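Local structure of putative drug/sodium antiporter (Escherichia coli, 4Z3N) at residues Phe82-Gly87 with Ser164-Gly169; Ser94-Ala99 with Met172-Gly177. The protein probably exports the genotoxin colibactin or a related compound across the cell membrane as a MATE-family antiporter. All coordinates share one frame; numbering follows the deposited sequence.

In the fold
From the N terminus, helix 75-101 supplies the first half of both contacts: 82-87, then 94-99 about three turns further on. The chain then passes through helices 107-132, 134-139 and 149-159 before helix 162-177 returns in much the same direction. There 164-169 closes a loop of 76 residues in interaction 1, and 172-177 closes one of 72 in interaction 2. The segments alternate along the chain, so the loops cross. The contact centres are about 14 Å apart and mark successive levels of one helix-helix interface within the first MatE region, where Gly169, Gly173 and Gly177 recur every fourth residue.

Interaction 1 of 2, residues Phe82-Gly87 with Ser164-Gly169; sequences FAIANG and SIMLIG. With OLC ((2R)-2,3-dihydroxypropyl (9Z)-octadec-9-enoate), chain E.
In the membrane-embedded helical bundle of the first MatE region, Ala85 of helix 75-101 lies against Gly169 of helix 162-177, a small-residue crossing of two helices running in the same general direction. Their CA atoms are 4.7 Å apart; the axes of the two segments approach to 8.1 Å and cross at -34°. With no side chain on Gly169, its CA reaches Ala85 O in a CA-H...O contact of 3.6 Å (129° at the hydrogen).

Apolar side chains fill in around this pair. Ala85 CB meets two groups of the partner helix, Ile165 CG2 at 3.9 Å and the methyl of Met166. The Met166 chain, bent at chi2 (-64°) and again at chi3, brings CE close to the Ala85 backbone, while its SD meets Ile84 CG2 at 3.7 Å. Gln221 of helix 209-232 touches both Phe82 and Ile165, whereas Phe122 and Ile126 of helix 107-132 pack on Ile84.

Phe82 leans back across the interface: its CD1 is 3.9 Å from Ile165 CG2. Beyond it lies a bound monoolein chain, whose C7 lies in the ring plane at its edge and whose C5 is 3.7 Å from Phe82 CZ.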
ATOM      1  N   PHE A  82       5.930  -6.728  -2.424  1.00 37.02           N
ATOM      2  CA  PHE A  82       4.739  -5.968  -2.807  1.00 38.71           C
ATOM      3  C   PHE A  82       5.013  -4.467  -2.707  1.00 35.63           C
ATOM      4  O   PHE A  82       4.460  -3.682  -3.457  1.00 35.68           O
ATOM      5  CB  PHE A  82       3.531  -6.338  -1.943  1.00 43.84           C
ATOM      6  CG  PHE A  82       2.833  -7.605  -2.376  1.00 58.57           C
ATOM      7  CD1 PHE A  82       2.977  -8.088  -3.672  1.00 60.25           C
ATOM      8  CD2 PHE A  82       2.037  -8.318  -1.487  1.00 62.68           C
ATOM      9  CE1 PHE A  82       2.346  -9.251  -4.072  1.00 61.00           C
ATOM     10  CE2 PHE A  82       1.399  -9.484  -1.881  1.00 64.20           C
ATOM     11  CZ  PHE A  82       1.551  -9.951  -3.175  1.00 61.59           C
ATOM     12  N   ALA A  83       5.884  -4.086  -1.779  1.00 35.85           N
ATOM     13  CA  ALA A  83       6.222  -2.689  -1.558  1.00 36.05           C
ATOM     14  C   ALA A  83       6.966  -2.105  -2.754  1.00 34.02           C
ATOM     15  O   ALA A  83       6.687  -0.987  -3.194  1.00 32.34           O
ATOM     16  CB  ALA A  83       7.058  -2.540  -0.288  1.00 33.17           C
ATOM     17  N   ILE A  84       7.917  -2.872  -3.266  1.00 29.74           N
ATOM     18  CA  ILE A  84       8.701  -2.455  -4.400  1.00 30.44           C
ATOM     19  C   ILE A  84       7.852  -2.552  -5.661  1.00 33.61           C
ATOM     20  O   ILE A  84       7.942  -1.700  -6.539  1.00 32.15           O
ATOM     21  CB  ILE A  84       9.982  -3.307  -4.534  1.00 37.32           C
ATOM     22  CG1 ILE A  84      10.905  -3.064  -3.324  1.00 34.72           C
ATOM     23  CG2 ILE A  84      10.700  -3.016  -5.863  1.00 34.39           C
ATOM     24  CD1 ILE A  84      12.056  -4.043  -3.192  1.00 28.15           C
ATOM     25  N   ALA A  85       7.016  -3.583  -5.740  1.00 32.11           N
ATOM     26  CA  ALA A  85       6.118  -3.731  -6.874  1.00 27.64           C
ATOM     27  C   ALA A  85       5.172  -2.531  -6.941  1.00 32.76           C
ATOM     28  O   ALA A  85       4.783  -2.060  -8.020  1.00 30.21           O
ATOM     29  CB  ALA A  85       5.346  -5.009  -6.764  1.00 27.21           C
ATOM     30  N   ASN A  86       4.823  -2.034  -5.762  1.00 32.48           N
ATOM     31  CA  ASN A  86       3.890  -0.933  -5.643  1.00 32.62           C
ATOM     32  C   ASN A  86       4.496   0.369  -6.155  1.00 35.22           C
ATOM     33  O   ASN A  86       3.799   1.205  -6.738  1.00 33.65           O
ATOM     34  CB  ASN A  86       3.443  -0.771  -4.187  1.00 31.43           C
ATOM     35  CG  ASN A  86       2.219   0.103  -4.060  1.00 38.32           C
ATOM     36  OD1 ASN A  86       2.258   1.181  -3.455  1.00 38.89           O
ATOM     37  ND2 ASN A  86       1.124  -0.344  -4.662  1.00 38.62           N
ATOM     38  N   GLY A  87       5.792   0.528  -5.907  1.00 31.44           N
ATOM     39  CA  GLY A  87       6.537   1.684  -6.344  1.00 28.59           C
ATOM     40  C   GLY A  87       6.637   1.676  -7.850  1.00 30.72           C
ATOM     41  O   GLY A  87       6.546   2.727  -8.497  1.00 30.94           O
ATOM     42  N   SER A 164       8.110 -12.074 -11.376  1.00 36.23           N
ATOM     43  CA  SER A 164       6.687 -12.194 -11.664  1.00 35.06           C
ATOM     44  C   SER A 164       5.897 -11.147 -10.882  1.00 35.03           C
ATOM     45  O   SER A 164       4.967 -10.529 -11.419  1.00 38.38           O
ATOM     46  CB  SER A 164       6.188 -13.607 -11.338  1.00 38.91           C
ATOM     47  OG  SER A 164       7.246 -14.555 -11.455  1.00 42.18           O
ATOM     48  N   ILE A 165       6.274 -10.947  -9.624  1.00 29.10           N
ATOM     49  CA  ILE A 165       5.684  -9.899  -8.800  1.00 32.42           C
ATOM     50  C   ILE A 165       5.949  -8.496  -9.383  1.00 34.86           C
ATOM     51  O   ILE A 165       5.041  -7.655  -9.453  1.00 34.73           O
ATOM     52  CB  ILE A 165       6.223  -9.941  -7.347  1.00 35.20           C
ATOM     53  CG1 ILE A 165       6.044 -11.333  -6.735  1.00 41.10           C
ATOM     54  CG2 ILE A 165       5.553  -8.875  -6.492  1.00 36.44           C
ATOM     55  CD1 ILE A 165       4.637 -11.898  -6.896  1.00 48.08           C
ATOM     56  N   MET A 166       7.188  -8.233  -9.790  1.00 31.73           N
ATOM     57  CA  MET A 166       7.510  -6.953 -10.421  1.00 35.59           C
ATOM     58  C   MET A 166       6.681  -6.741 -11.684  1.00 32.10           C
ATOM     59  O   MET A 166       6.195  -5.643 -11.931  1.00 30.66           O
ATOM     60  CB  MET A 166       9.001  -6.863 -10.753  1.00 33.54           C
ATOM     61  CG  MET A 166       9.915  -7.022  -9.547  1.00 37.70           C
ATOM     62  SD  MET A 166       9.776  -5.719  -8.285  1.00 43.73           S
ATOM     63  CE  MET A 166       9.033  -6.554  -6.881  1.00 30.39           C
ATOM     64  N   LEU A 167       6.541  -7.803 -12.475  1.00 32.66           N
ATOM     65  CA  LEU A 167       5.734  -7.802 -13.695  1.00 33.28           C
ATOM     66  C   LEU A 167       4.302  -7.339 -13.460  1.00 35.16           C
ATOM     67  O   LEU A 167       3.745  -6.612 -14.275  1.00 35.89           O
ATOM     68  CB  LEU A 167       5.711  -9.197 -14.312  1.00 33.22           C
ATOM     69  CG  LEU A 167       6.552  -9.345 -15.572  1.00 40.28           C
ATOM     70  CD1 LEU A 167       6.310 -10.706 -16.211  1.00 40.43           C
ATOM     71  CD2 LEU A 167       6.209  -8.217 -16.534  1.00 44.66           C
ATOM     72  N   ILE A 168       3.712  -7.775 -12.346  1.00 36.11           N
ATOM     73  CA  ILE A 168       2.359  -7.388 -11.952  1.00 30.98           C
ATOM     74  C   ILE A 168       2.255  -5.909 -11.608  1.00 32.79           C
ATOM     75  O   ILE A 168       1.255  -5.263 -11.914  1.00 32.70           O
ATOM     76  CB  ILE A 168       1.886  -8.225 -10.754  1.00 37.22           C
ATOM     77  CG1 ILE A 168       1.668  -9.671 -11.206  1.00 40.00           C
ATOM     78  CG2 ILE A 168       0.623  -7.636 -10.136  1.00 33.86           C
ATOM     79  CD1 ILE A 168       1.170 -10.584 -10.131  1.00 38.63           C
ATOM     80  N   GLY A 169       3.288  -5.377 -10.959  1.00 35.18           N
ATOM     81  CA  GLY A 169       3.394  -3.945 -10.741  1.00 32.43           C
ATOM     82  C   GLY A 169       3.307  -3.141 -12.032  1.00 32.37           C
ATOM     83  O   GLY A 169       2.477  -2.242 -12.158  1.00 31.72           O
TER
HETATM   84  C9  OLC E 504       1.614 -13.516  -1.397  1.00 45.17           C
HETATM   85  C8  OLC E 504       0.272 -13.943  -1.973  1.00 48.52           C
HETATM   86  C7  OLC E 504      -0.718 -12.791  -1.935  1.00 49.00           C
HETATM   87  C6  OLC E 504      -1.674 -12.879  -3.105  1.00 45.51           C
HETATM   88  C5  OLC E 504      -1.783 -11.518  -3.772  1.00 55.44           C
HETATM   89  C4  OLC E 504      -1.664 -11.622  -5.279  1.00 44.36           C

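Interaction 2 of 2, residues Ser94-Ala99 with Met172-Gly177; sequences SLLSRA and MGLFQG
Ser97 of helix 75-101 faces Gly177 at the C-terminal end of helix 162-177, another glycine-mediated crossing in the helical bundle of the first MatE region. The two CA atoms are 4.5 Å apart, and the axes of the two segments come within 8.2 Å of each other at a crossing angle of -30°. The bare CA of Gly177 leaves the place that Leu96 CD2 takes and lets the glycine lie beside Ser97; Gly173, one turn earlier, is only at the margin.

The apolar part centres on Leu96. With CG placed opposite its own backbone N (chi1 174°), the side chain extends toward helix 162-177 and inserts a single methyl, CD2, between Leu174 and Gly177. CD2 lies 3.8 Å from Gly177 CA. It also meets the CD1 branch of Leu174, the two leucine side chains crossing at a slant. Although the CA-CB bond of Leu174 points away from helix 75-101, its CD1 branch comes back to make this contact. Helix 107-132 covers the pair through Ala108 on Leu96 and Leu112 on Leu174.

No hydrogen bond joins the two segments, but Gln176 OE1 accepts from Gln89 NE2, further back on helix 75-101, and so links the same helix pair. Other polar groups reach elsewhere: Gln176 NE2 donates to Thr311 O and Gly177 O accepts from Gln319 NE2, both on helix 286-322. On the other segment, Arg98 forms a salt bridge with Glu255 of helix 250-284, and Ser94 OG is hydrogen-bonded to Gln397 O of helix 382-399.

Ser97 meets the glycine through its carbon and not its hydroxyl: CB rests 3.6 Å from Gly177 O.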
ATOM      1  N   SER A  94       1.886   6.950 -12.877  1.00 31.46           N
ATOM      2  CA  SER A  94       2.076   8.389 -12.848  1.00 29.12           C
ATOM      3  C   SER A  94       2.479   8.882 -14.246  1.00 32.15           C
ATOM      4  O   SER A  94       1.944   9.860 -14.768  1.00 29.38           O
ATOM      5  CB  SER A  94       3.124   8.745 -11.792  1.00 24.16           C
ATOM      6  OG  SER A  94       3.363  10.135 -11.742  1.00 27.84           O
ATOM      7  N   LEU A  95       3.405   8.157 -14.854  1.00 32.33           N
ATOM      8  CA  LEU A  95       4.018   8.555 -16.104  1.00 32.85           C
ATOM      9  C   LEU A  95       3.093   8.337 -17.315  1.00 35.20           C
ATOM     10  O   LEU A  95       3.037   9.156 -18.230  1.00 30.42           O
ATOM     11  CB  LEU A  95       5.309   7.774 -16.276  1.00 34.50           C
ATOM     12  CG  LEU A  95       6.521   8.574 -16.689  1.00 36.57           C
ATOM     13  CD1 LEU A  95       6.399   9.918 -16.055  1.00 39.43           C
ATOM     14  CD2 LEU A  95       7.786   7.878 -16.232  1.00 36.25           C
ATOM     15  N   LEU A  96       2.376   7.218 -17.303  1.00 33.28           N
ATOM     16  CA  LEU A  96       1.485   6.856 -18.384  1.00 34.88           C
ATOM     17  C   LEU A  96       0.287   7.802 -18.436  1.00 35.81           C
ATOM     18  O   LEU A  96      -0.091   8.306 -19.505  1.00 34.46           O
ATOM     19  CB  LEU A  96       1.028   5.397 -18.220  1.00 33.48           C
ATOM     20  CG  LEU A  96      -0.039   4.904 -19.208  1.00 36.82           C
ATOM     21  CD1 LEU A  96       0.492   4.922 -20.631  1.00 40.99           C
ATOM     22  CD2 LEU A  96      -0.564   3.525 -18.841  1.00 34.57           C
ATOM     23  N   SER A  97      -0.295   8.051 -17.270  1.00 34.50           N
ATOM     24  CA  SER A  97      -1.460   8.915 -17.163  1.00 34.52           C
ATOM     25  C   SER A  97      -1.172  10.371 -17.594  1.00 33.41           C
ATOM     26  O   SER A  97      -2.065  11.031 -18.132  1.00 30.84           O
ATOM     27  CB  SER A  97      -2.010   8.887 -15.727  1.00 29.60           C
ATOM     28  OG  SER A  97      -1.279   9.788 -14.920  1.00 27.61           O
ATOM     29  N   ARG A  98       0.047  10.868 -17.352  1.00 30.86           N
ATOM     30  CA  ARG A  98       0.428  12.207 -17.842  1.00 35.42           C
ATOM     31  C   ARG A  98       0.658  12.193 -19.360  1.00 33.47           C
ATOM     32  O   ARG A  98       0.251  13.125 -20.058  1.00 34.15           O
ATOM     33  CB  ARG A  98       1.679  12.768 -17.133  1.00 29.92           C
ATOM     34  CG  ARG A  98       1.657  12.590 -15.635  1.00 34.82           C
ATOM     35  CD  ARG A  98       2.264  13.737 -14.848  1.00 34.54           C
ATOM     36  NE  ARG A  98       3.723  13.725 -14.679  1.00 30.66           N
ATOM     37  CZ  ARG A  98       4.441  12.748 -14.148  1.00 27.69           C
ATOM     38  NH1 ARG A  98       3.879  11.629 -13.752  1.00 35.35           N
ATOM     39  NH2 ARG A  98       5.740  12.897 -14.029  1.00 32.85           N
ATOM     40  N   ALA A  99       1.295  11.139 -19.864  1.00 35.11           N
ATOM     41  CA  ALA A  99       1.451  10.949 -21.311  1.00 37.29           C
ATOM     42  C   ALA A  99       0.099  10.897 -22.031  1.00 36.66           C
ATOM     43  O   ALA A  99      -0.080  11.519 -23.069  1.00 33.93           O
ATOM     44  CB  ALA A  99       2.237   9.683 -21.606  1.00 36.77           C
ATOM     45  N   MET A 172      -0.326  -3.580 -13.420  1.00 35.56           N
ATOM     46  CA  MET A 172      -1.196  -2.765 -12.580  1.00 33.95           C
ATOM     47  C   MET A 172      -1.022  -1.299 -12.942  1.00 34.50           C
ATOM     48  O   MET A 172      -2.006  -0.583 -13.137  1.00 38.36           O
ATOM     49  CB  MET A 172      -0.883  -2.972 -11.099  1.00 36.06           C
ATOM     50  CG  MET A 172      -1.197  -4.367 -10.552  1.00 41.87           C
ATOM     51  SD  MET A 172      -2.899  -4.495  -9.989  1.00 50.84           S
ATOM     52  CE  MET A 172      -2.949  -3.176  -8.774  1.00 44.01           C
ATOM     53  N   GLY A 173       0.233  -0.866 -13.044  1.00 29.26           N
ATOM     54  CA  GLY A 173       0.551   0.510 -13.390  1.00 33.10           C
ATOM     55  C   GLY A 173       0.097   0.886 -14.792  1.00 34.39           C
ATOM     56  O   GLY A 173      -0.342   2.012 -15.049  1.00 31.35           O
ATOM     57  N   LEU A 174       0.190  -0.073 -15.701  1.00 34.67           N
ATOM     58  CA  LEU A 174      -0.271   0.126 -17.064  1.00 35.29           C
ATOM     59  C   LEU A 174      -1.794   0.369 -17.129  1.00 36.50           C
ATOM     60  O   LEU A 174      -2.240   1.380 -17.674  1.00 35.07           O
ATOM     61  CB  LEU A 174       0.132  -1.079 -17.924  1.00 33.65           C
ATOM     62  CG  LEU A 174      -0.146  -0.987 -19.420  1.00 40.76           C
ATOM     63  CD1 LEU A 174       0.146   0.400 -19.869  1.00 40.43           C
ATOM     64  CD2 LEU A 174       0.723  -1.962 -20.186  1.00 48.21           C
ATOM     65  N   PHE A 175      -2.589  -0.537 -16.560  1.00 31.73           N
ATOM     66  CA  PHE A 175      -4.042  -0.429 -16.670  1.00 29.84           C
ATOM     67  C   PHE A 175      -4.661   0.633 -15.742  1.00 36.27           C
ATOM     68  O   PHE A 175      -5.722   1.188 -16.030  1.00 36.50           O
ATOM     69  CB  PHE A 175      -4.675  -1.787 -16.416  1.00 27.87           C
ATOM     70  CG  PHE A 175      -4.525  -2.746 -17.567  1.00 36.17           C
ATOM     71  CD1 PHE A 175      -5.466  -2.770 -18.605  1.00 28.27           C
ATOM     72  CD2 PHE A 175      -3.450  -3.636 -17.616  1.00 36.32           C
ATOM     73  CE1 PHE A 175      -5.338  -3.657 -19.660  1.00 28.55           C
ATOM     74  CE2 PHE A 175      -3.313  -4.532 -18.686  1.00 38.14           C
ATOM     75  CZ  PHE A 175      -4.258  -4.542 -19.706  1.00 35.07           C
ATOM     76  N   GLN A 176      -3.994   0.920 -14.631  1.00 36.29           N
ATOM     77  CA  GLN A 176      -4.400   2.017 -13.772  1.00 31.07           C
ATOM     78  C   GLN A 176      -4.099   3.396 -14.421  1.00 34.69           C
ATOM     79  O   GLN A 176      -4.883   4.340 -14.287  1.00 33.94           O
ATOM     80  CB  GLN A 176      -3.708   1.897 -12.424  1.00 30.85           C
ATOM     81  CG  GLN A 176      -3.713   3.184 -11.641  1.00 32.15           C
ATOM     82  CD  GLN A 176      -2.897   3.102 -10.381  1.00 33.85           C
ATOM     83  OE1 GLN A 176      -1.886   2.397 -10.319  1.00 38.42           O
ATOM     84  NE2 GLN A 176      -3.333   3.819  -9.356  1.00 30.05           N
ATOM     85  N   GLY A 177      -2.980   3.506 -15.139  1.00 32.02           N
ATOM     86  CA  GLY A 177      -2.655   4.733 -15.860  1.00 33.06           C
ATOM     87  C   GLY A 177      -3.676   5.074 -16.945  1.00 34.78           C
ATOM     88  O   GLY A 177      -4.071   6.236 -17.113  1.00 32.10           O
TER